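Local atomic coordinates of protein SSD1 (Saccharomyces cerevisiae S288C, PDB entry 7AM1), a protein that binds untranslated regions of mRNAs and represses their translation, as a non-enzymatic member of the RNase II family implicated in the cell cycle and stress response. Residues 283-288 with 298-302; 374-379 with 435-440; 585-589 with 601-607. All blocks are in the same frame, centred on the assembly; numbering follows the deposited sequence.

Interaction 1: 283-288 with 298-302; sequences FVASIK and FGILV
Leu-301 and Ala-285 face each other as a non-hydrogen-bonded pair in the antiparallel hairpin of strands 281-289 and 298-307, part of the second cold-shock domain, an OB-type fold. The two strand segments run at 148° to one another, and their axes approach to 4.2 Å. The register is set by backbone bonds. Val-302 N donates to Val-284 O at 2.7 Å, and Ser-286 N to Ile-300 O at 3.0 Å. Further along, Lys-288 N donates to Phe-298 O at 2.7 Å. A return bond from Ile-300 N to Ser-286 O is less certain, because the position of that oxygen is less sure.

The more enclosed part of the contact is the face of Ala-285 and Leu-301, where Ala-285 and the adjacent Phe-283 are buried. Methyl CD2 of Leu-301 lies 4.2 Å from Phe-283 CB, and CD1 approaches the ring of Phe-283 obliquely. Ile-262 of strand 260-263 and Leu-225 of strand 221-226 also touch Leu-301, so this face probably turns toward the domain interior.

Ser-286 and Ile-300, both partly exposed, share the other face, with exposed Val-302 and Lys-288 beside them. There Val-302 CG2 comes to 3.6 Å from Ser-286 OG, a contact without a hydrogen bond; the hydroxyl bonds instead to Gln-219 O. Nearer the solvent, the extended aliphatic chain of Lys-288 passes Ile-300 at an oblique angle, CD against CG2 at 3.8 Å, while its NZ extends past Ile-300. With CG1 of Ile-300 straddled by its own main-chain N and C (chi1 61°), the CG2 branch is the one that meets this chain.

The chemistry thus divides in two: main-chain amides and carbonyls fix the pairing, and hydrocarbon packing dominates one face while the other carries a lysine whose methylenes pack and whose ammonium extends outward.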
ATOM      1  N   PHE A 283      18.490  14.226   5.712  1.00 48.03           N
ATOM      2  CA  PHE A 283      18.465  15.247   4.679  1.00 46.77           C
ATOM      3  C   PHE A 283      17.507  14.826   3.573  1.00 44.16           C
ATOM      4  O   PHE A 283      17.150  13.652   3.440  1.00 41.51           O
ATOM      5  CB  PHE A 283      19.861  15.477   4.095  1.00 48.78           C
ATOM      6  CG  PHE A 283      20.864  15.980   5.098  1.00 51.36           C
ATOM      7  CD1 PHE A 283      21.590  15.087   5.865  1.00 51.06           C
ATOM      8  CD2 PHE A 283      21.082  17.335   5.275  1.00 54.40           C
ATOM      9  CE1 PHE A 283      22.519  15.532   6.789  1.00 52.62           C
ATOM     10  CE2 PHE A 283      22.014  17.786   6.198  1.00 56.11           C
ATOM     11  CZ  PHE A 283      22.727  16.882   6.956  1.00 55.05           C
ATOM     12  N   VAL A 284      17.091  15.800   2.775  1.00 45.34           N
ATOM     13  CA  VAL A 284      16.345  15.550   1.548  1.00 45.57           C
ATOM     14  C   VAL A 284      17.241  15.936   0.379  1.00 45.26           C
ATOM     15  O   VAL A 284      17.870  17.000   0.399  1.00 46.18           O
ATOM     16  CB  VAL A 284      15.020  16.330   1.518  1.00 48.14           C
ATOM     17  CG1 VAL A 284      14.273  16.050   0.227  1.00 48.08           C
ATOM     18  CG2 VAL A 284      14.155  15.952   2.716  1.00 49.27           C
ATOM     19  N   ALA A 285      17.312  15.065  -0.627  1.00 44.95           N
ATOM     20  CA  ALA A 285      18.150  15.285  -1.797  1.00 46.77           C
ATOM     21  C   ALA A 285      17.334  15.083  -3.068  1.00 47.02           C
ATOM     22  O   ALA A 285      16.249  14.496  -3.054  1.00 45.65           O
ATOM     23  CB  ALA A 285      19.364  14.346  -1.792  1.00 48.12           C
ATOM     24  N   SER A 286      17.877  15.583  -4.177  1.00 46.45           N
ATOM     25  CA  SER A 286      17.313  15.359  -5.500  1.00 46.63           C
ATOM     26  C   SER A 286      18.427  14.948  -6.450  1.00 44.56           C
ATOM     27  O   SER A 286      19.592  15.293  -6.248  1.00 42.46           O
ATOM     28  CB  SER A 286      16.609  16.616  -6.047  1.00 51.41           C
ATOM     29  OG  SER A 286      15.434  16.905  -5.308  1.00 54.62           O
ATOM     30  N   ILE A 287      18.062  14.192  -7.480  1.00 46.37           N
ATOM     31  CA  ILE A 287      19.019  13.755  -8.490  1.00 47.67           C
ATOM     32  C   ILE A 287      19.009  14.765  -9.630  1.00 48.41           C
ATOM     33  O   ILE A 287      17.958  15.048 -10.216  1.00 49.39           O
ATOM     34  CB  ILE A 287      18.683  12.339  -8.990  1.00 48.21           C
ATOM     35  CG1 ILE A 287      18.955  11.315  -7.884  1.00 47.09           C
ATOM     36  CG2 ILE A 287      19.478  12.014 -10.243  1.00 49.55           C
ATOM     37  CD1 ILE A 287      18.499   9.913  -8.212  1.00 46.51           C
ATOM     38  N   LYS A 288      20.188  15.291  -9.959  1.00 49.00           N
ATOM     39  CA  LYS A 288      20.339  16.342 -10.958  1.00 53.54           C
ATOM     40  C   LYS A 288      20.836  15.823 -12.301  1.00 55.30           C
ATOM     41  O   LYS A 288      20.387  16.301 -13.345  1.00 57.52           O
ATOM     42  CB  LYS A 288      21.285  17.428 -10.443  1.00 60.18           C
ATOM     43  CG  LYS A 288      20.740  18.831 -10.641  1.00 68.47           C
ATOM     44  CD  LYS A 288      21.804  19.899 -10.428  1.00 75.94           C
ATOM     45  CE  LYS A 288      21.245  21.289 -10.707  1.00 81.31           C
ATOM     46  NZ  LYS A 288      22.259  22.357 -10.506  1.00 85.01           N
ATOM     47  N   PHE A 298      24.459  12.134  -9.806  1.00 50.66           N
ATOM     48  CA  PHE A 298      24.796  13.310  -9.021  1.00 53.03           C
ATOM     49  C   PHE A 298      23.510  14.023  -8.622  1.00 49.73           C
ATOM     50  O   PHE A 298      22.507  13.977  -9.341  1.00 47.46           O
ATOM     51  CB  PHE A 298      25.710  14.255  -9.806  1.00 58.99           C
ATOM     52  CG  PHE A 298      27.042  13.649 -10.164  1.00 63.11           C
ATOM     53  CD1 PHE A 298      28.106  13.702  -9.278  1.00 63.69           C
ATOM     54  CD2 PHE A 298      27.228  13.029 -11.389  1.00 65.96           C
ATOM     55  CE1 PHE A 298      29.332  13.144  -9.604  1.00 65.40           C
ATOM     56  CE2 PHE A 298      28.448  12.471 -11.721  1.00 67.45           C
ATOM     57  CZ  PHE A 298      29.503  12.529 -10.826  1.00 67.06           C
ATOM     58  N   GLY A 299      23.550  14.691  -7.474  1.00 50.50           N
ATOM     59  CA  GLY A 299      22.360  15.324  -6.943  1.00 51.69           C
ATOM     60  C   GLY A 299      22.662  16.557  -6.122  1.00 53.32           C
ATOM     61  O   GLY A 299      23.815  16.990  -6.049  1.00 53.78           O
ATOM     62  N   ILE A 300      21.630  17.136  -5.508  1.00 52.28           N
ATOM     63  CA  ILE A 300      21.777  18.321  -4.677  1.00 55.27           C
ATOM     64  C   ILE A 300      21.078  18.057  -3.349  1.00 54.66           C
ATOM     65  O   ILE A 300      20.179  17.220  -3.249  1.00 49.02           O
ATOM     66  CB  ILE A 300      21.178  19.575  -5.352  1.00 58.54           C
ATOM     67  CG1 ILE A 300      19.678  19.380  -5.590  1.00 57.89           C
ATOM     68  CG2 ILE A 300      21.872  19.840  -6.679  1.00 61.00           C
ATOM     69  CD1 ILE A 300      18.959  20.582  -6.198  1.00 59.48           C
ATOM     70  N   LEU A 301      21.483  18.808  -2.327  1.00 63.32           N
ATOM     71  CA  LEU A 301      20.783  18.789  -1.049  1.00 65.65           C
ATOM     72  C   LEU A 301      19.655  19.807  -1.089  1.00 66.53           C
ATOM     73  O   LEU A 301      19.868  20.965  -1.464  1.00 71.69           O
ATOM     74  CB  LEU A 301      21.718  19.099   0.116  1.00 67.59           C
ATOM     75  CG  LEU A 301      22.743  18.032   0.483  1.00 66.63           C
ATOM     76  CD1 LEU A 301      23.533  18.474   1.704  1.00 67.88           C
ATOM     77  CD2 LEU A 301      22.049  16.710   0.751  1.00 64.27           C
ATOM     78  N   VAL A 302      18.463  19.371  -0.702  1.00 59.32           N
ATOM     79  CA  VAL A 302      17.296  20.235  -0.661  1.00 57.88           C
ATOM     80  C   VAL A 302      17.024  20.745   0.746  1.00 59.42           C
ATOM     81  O   VAL A 302      16.729  21.927   0.930  1.00 62.35           O
ATOM     82  CB  VAL A 302      16.069  19.486  -1.224  1.00 54.27           C
ATOM     83  CG1 VAL A 302      14.803  20.292  -0.987  1.00 53.88           C
ATOM     84  CG2 VAL A 302      16.264  19.183  -2.702  1.00 53.86           C
TER

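Interaction 2: 374-379 with 435-440; sequences WVSEFA and NDELSL
Ser-376 and Ser-439 meet where the segment leading into strand 378-384 of the RNB domain runs past the C-terminal end of helix 432-438. Their CA atoms are 4.9 Å apart, the nearest approach of the two backbones, and Ser-439 is the first residue to leave the helical conformation.

Two hydrogen bonds cross here. Ser-376 N donates to Ser-439 OG at 2.9 Å with an almost straight N-H...O angle of 170°; the hydroxyl reaches the amide because it stands anti to its own backbone N. One residue on, Leu-440 N donates to Ser-376 O, also at 2.9 Å. Both backbone polar groups of Ser-376 are therefore held by consecutive residues of the helix exit, while its own hydroxyl bonds to Ile-369 O.

Apolar packing flanks this pair of bonds. On one side Val-375 CG1 abuts Asn-435 CB at 3.5 Å, the two side chains crossing at about a right angle. On the other, Leu-440 CD1 reaches Ala-379 CB at 3.8 Å and lies near the backbone of Glu-377 and Phe-378; Val-397 and Ala-368 of the adjoining strands also touch its side chain.

Contacts around the indole form a third set. The Asn-435 amide stands 84° from the plane of the Trp-374 indole, with ND2 obliquely placed 3.6 Å from CZ3. Val-375 CG2 lies over one face, toward the rim of the ring, and Phe-421 makes an edge-to-face contact with it. Glu-377 OE1 accepts from Met-664 N, which helps position the carboxylate. The rotation of the indole is further fixed by Trp-374 NE1, which donates to Glu-377 OE2 at 3.2 Å, the acceptor lying only 3° out of the ring plane.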
ATOM      1  N   TRP A 374     -11.744  13.292   9.442  1.00 54.88           N
ATOM      2  CA  TRP A 374     -11.879  13.809   8.091  1.00 53.94           C
ATOM      3  C   TRP A 374     -13.244  14.473   7.957  1.00 56.00           C
ATOM      4  O   TRP A 374     -14.076  14.425   8.866  1.00 59.09           O
ATOM      5  CB  TRP A 374     -11.692  12.678   7.070  1.00 50.82           C
ATOM      6  CG  TRP A 374     -11.603  13.120   5.648  1.00 49.55           C
ATOM      7  CD1 TRP A 374     -12.396  12.718   4.615  1.00 48.08           C
ATOM      8  CD2 TRP A 374     -10.665  14.051   5.099  1.00 49.84           C
ATOM      9  NE1 TRP A 374     -12.006  13.337   3.452  1.00 48.78           N
ATOM     10  CE2 TRP A 374     -10.946  14.163   3.723  1.00 49.60           C
ATOM     11  CE3 TRP A 374      -9.612  14.799   5.637  1.00 50.26           C
ATOM     12  CZ2 TRP A 374     -10.216  14.995   2.877  1.00 50.19           C
ATOM     13  CZ3 TRP A 374      -8.887  15.624   4.798  1.00 50.70           C
ATOM     14  CH2 TRP A 374      -9.191  15.714   3.431  1.00 50.84           C
ATOM     15  N   VAL A 375     -13.463  15.115   6.812  1.00 53.58           N
ATOM     16  CA  VAL A 375     -14.720  15.798   6.529  1.00 51.71           C
ATOM     17  C   VAL A 375     -15.788  14.784   6.141  1.00 47.55           C
ATOM     18  O   VAL A 375     -15.554  13.571   6.182  1.00 45.55           O
ATOM     19  CB  VAL A 375     -14.528  16.845   5.414  1.00 52.96           C
ATOM     20  CG1 VAL A 375     -13.483  17.868   5.824  1.00 53.99           C
ATOM     21  CG2 VAL A 375     -14.131  16.167   4.109  1.00 52.39           C
ATOM     22  N   SER A 376     -16.979  15.276   5.802  1.00 47.19           N
ATOM     23  CA  SER A 376     -18.024  14.475   5.176  1.00 45.21           C
ATOM     24  C   SER A 376     -18.166  14.923   3.728  1.00 43.27           C
ATOM     25  O   SER A 376     -18.498  16.083   3.461  1.00 43.92           O
ATOM     26  CB  SER A 376     -19.355  14.623   5.912  1.00 46.43           C
ATOM     27  OG  SER A 376     -20.402  13.994   5.193  1.00 44.68           O
ATOM     28  N   GLU A 377     -17.898  14.017   2.794  1.00 39.79           N
ATOM     29  CA  GLU A 377     -18.017  14.347   1.383  1.00 40.29           C
ATOM     30  C   GLU A 377     -19.003  13.457   0.643  1.00 39.72           C
ATOM     31  O   GLU A 377     -19.181  13.634  -0.568  1.00 38.76           O
ATOM     32  CB  GLU A 377     -16.639  14.289   0.702  1.00 40.80           C
ATOM     33  CG  GLU A 377     -15.919  12.951   0.728  1.00 41.27           C
ATOM     34  CD  GLU A 377     -14.509  13.069   0.161  1.00 42.80           C
ATOM     35  OE1 GLU A 377     -14.358  13.732  -0.883  1.00 44.24           O
ATOM     36  OE2 GLU A 377     -13.550  12.517   0.750  1.00 44.29           O
ATOM     37  N   PHE A 378     -19.668  12.534   1.334  1.00 42.24           N
ATOM     38  CA  PHE A 378     -20.584  11.588   0.716  1.00 42.86           C
ATOM     39  C   PHE A 378     -21.806  11.441   1.603  1.00 42.36           C
ATOM     40  O   PHE A 378     -21.683  11.362   2.828  1.00 42.15           O
ATOM     41  CB  PHE A 378     -19.906  10.236   0.518  1.00 42.91           C
ATOM     42  CG  PHE A 378     -20.759   9.220  -0.177  1.00 42.66           C
ATOM     43  CD1 PHE A 378     -20.932   9.277  -1.547  1.00 43.81           C
ATOM     44  CD2 PHE A 378     -21.354   8.188   0.528  1.00 41.61           C
ATOM     45  CE1 PHE A 378     -21.696   8.339  -2.199  1.00 44.53           C
ATOM     46  CE2 PHE A 378     -22.112   7.245  -0.124  1.00 42.25           C
ATOM     47  CZ  PHE A 378     -22.281   7.320  -1.489  1.00 43.45           C
ATOM     48  N   ALA A 379     -22.984  11.428   0.984  1.00 42.02           N
ATOM     49  CA  ALA A 379     -24.241  11.306   1.706  1.00 41.60           C
ATOM     50  C   ALA A 379     -25.175  10.395   0.922  1.00 42.28           C
ATOM     51  O   ALA A 379     -25.041  10.234  -0.295  1.00 41.83           O
ATOM     52  CB  ALA A 379     -24.881  12.679   1.941  1.00 42.02           C
ATOM     53  N   ASN A 435     -12.297  22.465   3.512  1.00 53.76           N
ATOM     54  CA  ASN A 435     -12.776  21.381   4.363  1.00 51.87           C
ATOM     55  C   ASN A 435     -13.871  21.865   5.301  1.00 52.56           C
ATOM     56  O   ASN A 435     -14.956  21.277   5.371  1.00 52.02           O
ATOM     57  CB  ASN A 435     -11.610  20.801   5.165  1.00 51.49           C
ATOM     58  CG  ASN A 435     -10.672  19.970   4.318  1.00 51.73           C
ATOM     59  OD1 ASN A 435     -10.646  20.091   3.097  1.00 52.50           O
ATOM     60  ND2 ASN A 435      -9.889  19.123   4.968  1.00 51.47           N
ATOM     61  N   ASP A 436     -13.601  22.953   6.028  1.00 55.07           N
ATOM     62  CA  ASP A 436     -14.542  23.442   7.030  1.00 57.03           C
ATOM     63  C   ASP A 436     -15.867  23.860   6.401  1.00 57.93           C
ATOM     64  O   ASP A 436     -16.939  23.540   6.928  1.00 58.95           O
ATOM     65  CB  ASP A 436     -13.922  24.618   7.788  1.00 59.47           C
ATOM     66  CG  ASP A 436     -12.739  24.209   8.649  1.00 61.33           C
ATOM     67  OD1 ASP A 436     -12.469  22.994   8.783  1.00 60.98           O
ATOM     68  OD2 ASP A 436     -12.067  25.115   9.186  1.00 63.40           O
ATOM     69  N   GLU A 437     -15.819  24.581   5.276  1.00 56.42           N
ATOM     70  CA  GLU A 437     -17.035  25.168   4.725  1.00 57.36           C
ATOM     71  C   GLU A 437     -17.817  24.200   3.845  1.00 55.47           C
ATOM     72  O   GLU A 437     -19.042  24.326   3.738  1.00 54.99           O
ATOM     73  CB  GLU A 437     -16.692  26.424   3.918  1.00 59.12           C
ATOM     74  CG  GLU A 437     -17.904  27.131   3.321  1.00 60.57           C
ATOM     75  N   LEU A 438     -17.149  23.240   3.209  1.00 54.44           N
ATOM     76  CA  LEU A 438     -17.815  22.349   2.267  1.00 53.10           C
ATOM     77  C   LEU A 438     -18.214  21.006   2.871  1.00 51.46           C
ATOM     78  O   LEU A 438     -18.954  20.256   2.225  1.00 50.78           O
ATOM     79  CB  LEU A 438     -16.926  22.111   1.041  1.00 52.77           C
ATOM     80  CG  LEU A 438     -16.507  23.365   0.268  1.00 53.96           C
ATOM     81  CD1 LEU A 438     -15.925  22.968  -1.077  1.00 53.60           C
ATOM     82  CD2 LEU A 438     -17.661  24.344   0.091  1.00 55.11           C
ATOM     83  N   SER A 439     -17.723  20.667   4.062  1.00 52.37           N
ATOM     84  CA  SER A 439     -18.084  19.400   4.685  1.00 53.14           C
ATOM     85  C   SER A 439     -19.591  19.331   4.899  1.00 52.96           C
ATOM     86  O   SER A 439     -20.190  20.239   5.483  1.00 55.55           O
ATOM     87  CB  SER A 439     -17.352  19.238   6.018  1.00 55.75           C
ATOM     88  OG  SER A 439     -17.671  18.002   6.638  1.00 56.64           O
ATOM     89  N   LEU A 440     -20.204  18.251   4.419  1.00 49.42           N
ATOM     90  CA  LEU A 440     -21.642  18.071   4.574  1.00 47.01           C
ATOM     91  C   LEU A 440     -22.015  18.027   6.050  1.00 47.82           C
ATOM     92  O   LEU A 440     -21.353  17.366   6.853  1.00 48.65           O
ATOM     93  CB  LEU A 440     -22.080  16.778   3.887  1.00 44.36           C
ATOM     94  CG  LEU A 440     -21.698  16.644   2.413  1.00 44.32           C
ATOM     95  CD1 LEU A 440     -22.050  15.262   1.885  1.00 44.19           C
ATOM     96  CD2 LEU A 440     -22.385  17.730   1.592  1.00 45.14           C
TER

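Interaction 3: 585-589 with 601-607; sequences MASFR and TNTADEL
A helix-loop-helix connection within the RNB domain brings Met-585, Phe-588 and Arg-589 of helix 582-595 against Thr-601 and Leu-607, which lie on the returning loop and the first turn of helix 604-612. The backbones stay well apart, with the closest CA pair, Arg-589 and Thr-601, separated by 7.1 Å; side chains therefore make the contact.

Leu-607 supplies the apolar centre, where CD1 is closest to Met-585 and CD2 to Phe-588. CD1 meets Met-585 CE tip to tip at 3.5 Å, closer than ordinary van der Waals packing. The thioether arrives there because the Met-585 chain bends at both chi2 and chi3. CD2 sits obliquely to the Phe-588 ring, 3.9 Å from CE2, and Thr-601 CG2 approaches the edge of the same ring near its plane. Leu-627 of helix 617-629 touches both Phe-588 and Leu-607, tying the pair into a three-helix cluster, and Tyr-650 packs on Met-585 and Leu-607.

The polar part lies at the Arg-589 end. With its chain extended from CG to NE, Arg-589 carries its guanidinium across Thr-601, and NH1 donates to Thr-601 OG1 at 3.0 Å. An N-H...O angle of 140° and a 24° tilt of the oxygen from the guanidinium plane mark this as a bent bond. NH1 also donates to Phe-599 O, so one nitrogen grips the loop at two places.

The start of the second helix is fixed locally: Thr-603 is its N-cap, and Glu-606 N donates to Thr-603 OG1 at 3.2 Å with an N-H...O angle of 174°.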
ATOM      1  N   MET A 585       0.848 -15.167 -11.898  1.00 50.91           N
ATOM      2  CA  MET A 585      -0.360 -15.948 -11.668  1.00 50.67           C
ATOM      3  C   MET A 585      -0.022 -17.430 -11.572  1.00 50.10           C
ATOM      4  O   MET A 585      -0.565 -18.146 -10.724  1.00 50.23           O
ATOM      5  CB  MET A 585      -1.381 -15.696 -12.776  1.00 51.73           C
ATOM      6  CG  MET A 585      -2.676 -16.472 -12.594  1.00 52.20           C
ATOM      7  SD  MET A 585      -3.505 -16.066 -11.042  1.00 51.73           S
ATOM      8  CE  MET A 585      -4.321 -14.538 -11.505  1.00 52.84           C
ATOM      9  N   ALA A 586       0.888 -17.901 -12.430  1.00 48.03           N
ATOM     10  CA  ALA A 586       1.301 -19.298 -12.385  1.00 47.81           C
ATOM     11  C   ALA A 586       1.997 -19.633 -11.072  1.00 48.72           C
ATOM     12  O   ALA A 586       1.857 -20.750 -10.564  1.00 48.27           O
ATOM     13  CB  ALA A 586       2.215 -19.603 -13.574  1.00 47.46           C
ATOM     14  N   SER A 587       2.741 -18.681 -10.504  1.00 52.54           N
ATOM     15  CA  SER A 587       3.362 -18.901  -9.201  1.00 55.00           C
ATOM     16  C   SER A 587       2.309 -18.936  -8.102  1.00 52.60           C
ATOM     17  O   SER A 587       2.338 -19.807  -7.224  1.00 52.95           O
ATOM     18  CB  SER A 587       4.391 -17.807  -8.917  1.00 58.02           C
ATOM     19  OG  SER A 587       5.359 -17.739  -9.947  1.00 61.49           O
ATOM     20  N   PHE A 588       1.373 -17.985  -8.136  1.00 48.48           N
ATOM     21  CA  PHE A 588       0.294 -17.955  -7.155  1.00 45.26           C
ATOM     22  C   PHE A 588      -0.510 -19.246  -7.189  1.00 44.76           C
ATOM     23  O   PHE A 588      -0.838 -19.816  -6.141  1.00 44.45           O
ATOM     24  CB  PHE A 588      -0.611 -16.749  -7.416  1.00 43.79           C
ATOM     25  CG  PHE A 588      -1.863 -16.743  -6.589  1.00 42.76           C
ATOM     26  CD1 PHE A 588      -1.836 -16.317  -5.274  1.00 41.75           C
ATOM     27  CD2 PHE A 588      -3.068 -17.161  -7.128  1.00 43.78           C
ATOM     28  CE1 PHE A 588      -2.989 -16.312  -4.507  1.00 41.54           C
ATOM     29  CE2 PHE A 588      -4.226 -17.158  -6.365  1.00 43.66           C
ATOM     30  CZ  PHE A 588      -4.184 -16.734  -5.053  1.00 42.25           C
ATOM     31  N   ARG A 589      -0.855 -19.712  -8.390  1.00 43.72           N
ATOM     32  CA  ARG A 589      -1.633 -20.938  -8.510  1.00 46.38           C
ATOM     33  C   ARG A 589      -0.876 -22.127  -7.934  1.00 47.87           C
ATOM     34  O   ARG A 589      -1.460 -22.962  -7.234  1.00 46.26           O
ATOM     35  CB  ARG A 589      -1.991 -21.185  -9.974  1.00 50.19           C
ATOM     36  CG  ARG A 589      -2.940 -22.346 -10.171  1.00 55.83           C
ATOM     37  CD  ARG A 589      -3.392 -22.480 -11.619  1.00 61.22           C
ATOM     38  NE  ARG A 589      -4.261 -23.642 -11.788  1.00 67.07           N
ATOM     39  CZ  ARG A 589      -5.558 -23.659 -11.491  1.00 71.26           C
ATOM     40  NH1 ARG A 589      -6.151 -22.573 -11.011  1.00 70.66           N
ATOM     41  NH2 ARG A 589      -6.265 -24.767 -11.674  1.00 74.85           N
ATOM     42  N   THR A 601      -8.470 -20.020 -11.270  1.00 61.13           N
ATOM     43  CA  THR A 601      -7.796 -18.730 -11.172  1.00 60.03           C
ATOM     44  C   THR A 601      -7.734 -18.011 -12.515  1.00 61.38           C
ATOM     45  O   THR A 601      -7.018 -17.011 -12.637  1.00 59.15           O
ATOM     46  CB  THR A 601      -6.373 -18.899 -10.619  1.00 59.17           C
ATOM     47  OG1 THR A 601      -5.590 -19.693 -11.522  1.00 60.19           O
ATOM     48  CG2 THR A 601      -6.397 -19.568  -9.253  1.00 59.33           C
ATOM     49  N   ASN A 602      -8.474 -18.488 -13.521  1.00 66.99           N
ATOM     50  CA  ASN A 602      -8.407 -17.928 -14.866  1.00 69.06           C
ATOM     51  C   ASN A 602      -9.126 -16.590 -15.001  1.00 67.59           C
ATOM     52  O   ASN A 602      -8.888 -15.875 -15.982  1.00 70.51           O
ATOM     53  CB  ASN A 602      -8.996 -18.924 -15.869  1.00 71.73           C
ATOM     54  N   THR A 603     -10.009 -16.247 -14.063  1.00 60.63           N
ATOM     55  CA  THR A 603     -10.698 -14.964 -14.067  1.00 56.23           C
ATOM     56  C   THR A 603     -10.740 -14.418 -12.647  1.00 54.68           C
ATOM     57  O   THR A 603     -10.751 -15.180 -11.676  1.00 54.54           O
ATOM     58  CB  THR A 603     -12.137 -15.064 -14.600  1.00 55.43           C
ATOM     59  OG1 THR A 603     -12.898 -15.949 -13.768  1.00 56.39           O
ATOM     60  CG2 THR A 603     -12.154 -15.572 -16.036  1.00 55.48           C
ATOM     61  N   ALA A 604     -10.762 -13.088 -12.532  1.00 54.71           N
ATOM     62  CA  ALA A 604     -10.981 -12.467 -11.230  1.00 53.34           C
ATOM     63  C   ALA A 604     -12.225 -13.039 -10.570  1.00 52.73           C
ATOM     64  O   ALA A 604     -12.244 -13.289  -9.358  1.00 52.51           O
ATOM     65  CB  ALA A 604     -11.116 -10.952 -11.385  1.00 52.69           C
ATOM     66  N   ASP A 605     -13.270 -13.263 -11.368  1.00 51.74           N
ATOM     67  CA  ASP A 605     -14.521 -13.834 -10.887  1.00 50.93           C
ATOM     68  C   ASP A 605     -14.279 -15.088 -10.055  1.00 49.21           C
ATOM     69  O   ASP A 605     -14.597 -15.131  -8.862  1.00 48.45           O
ATOM     70  CB  ASP A 605     -15.416 -14.130 -12.100  1.00 53.69           C
ATOM     71  CG  ASP A 605     -16.765 -14.705 -11.722  1.00 56.69           C
ATOM     72  OD1 ASP A 605     -16.832 -15.498 -10.765  1.00 57.97           O
ATOM     73  OD2 ASP A 605     -17.761 -14.379 -12.401  1.00 58.34           O
ATOM     74  N   GLU A 606     -13.725 -16.130 -10.676  1.00 49.83           N
ATOM     75  CA  GLU A 606     -13.586 -17.407  -9.984  1.00 51.92           C
ATOM     76  C   GLU A 606     -12.478 -17.372  -8.941  1.00 50.60           C
ATOM     77  O   GLU A 606     -12.577 -18.048  -7.911  1.00 52.12           O
ATOM     78  CB  GLU A 606     -13.330 -18.520 -10.999  1.00 56.50           C
ATOM     79  CG  GLU A 606     -14.487 -18.728 -11.971  1.00 61.06           C
ATOM     80  CD  GLU A 606     -15.768 -19.148 -11.270  1.00 64.59           C
ATOM     81  OE1 GLU A 606     -15.682 -19.745 -10.176  1.00 65.44           O
ATOM     82  OE2 GLU A 606     -16.861 -18.867 -11.804  1.00 66.35           O
ATOM     83  N   LEU A 607     -11.424 -16.591  -9.180  1.00 48.05           N
ATOM     84  CA  LEU A 607     -10.321 -16.524  -8.228  1.00 47.76           C
ATOM     85  C   LEU A 607     -10.785 -15.925  -6.905  1.00 46.87           C
ATOM     86  O   LEU A 607     -10.549 -16.494  -5.832  1.00 46.12           O
ATOM     87  CB  LEU A 607      -9.173 -15.711  -8.829  1.00 48.41           C
ATOM     88  CG  LEU A 607      -7.784 -15.944  -8.231  1.00 49.93           C
ATOM     89  CD1 LEU A 607      -6.709 -15.301  -9.105  1.00 50.86           C
ATOM     90  CD2 LEU A 607      -7.723 -15.412  -6.812  1.00 49.43           C
TER

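Interaction 1 belongs to the second cold-shock domain, whereas interactions 2 and 3 both lie in the RNB domain but join different elements, their centres about 39 Å apart. None of the three touches another. Interaction 1 is partly buried and includes two exposed residues; the residues that touch in the other two are largely buried, and none of them is exposed. The chemistry follows the elements joined: strand-to-strand pairing by a backbone bond ladder in 283-288 with 298-302, a mixed serine and main-chain clasp between strand entry and helix exit in 374-379 with 435-440, and side-chain packing with one arginine bond between helix and helix start in 585-589 with 601-607.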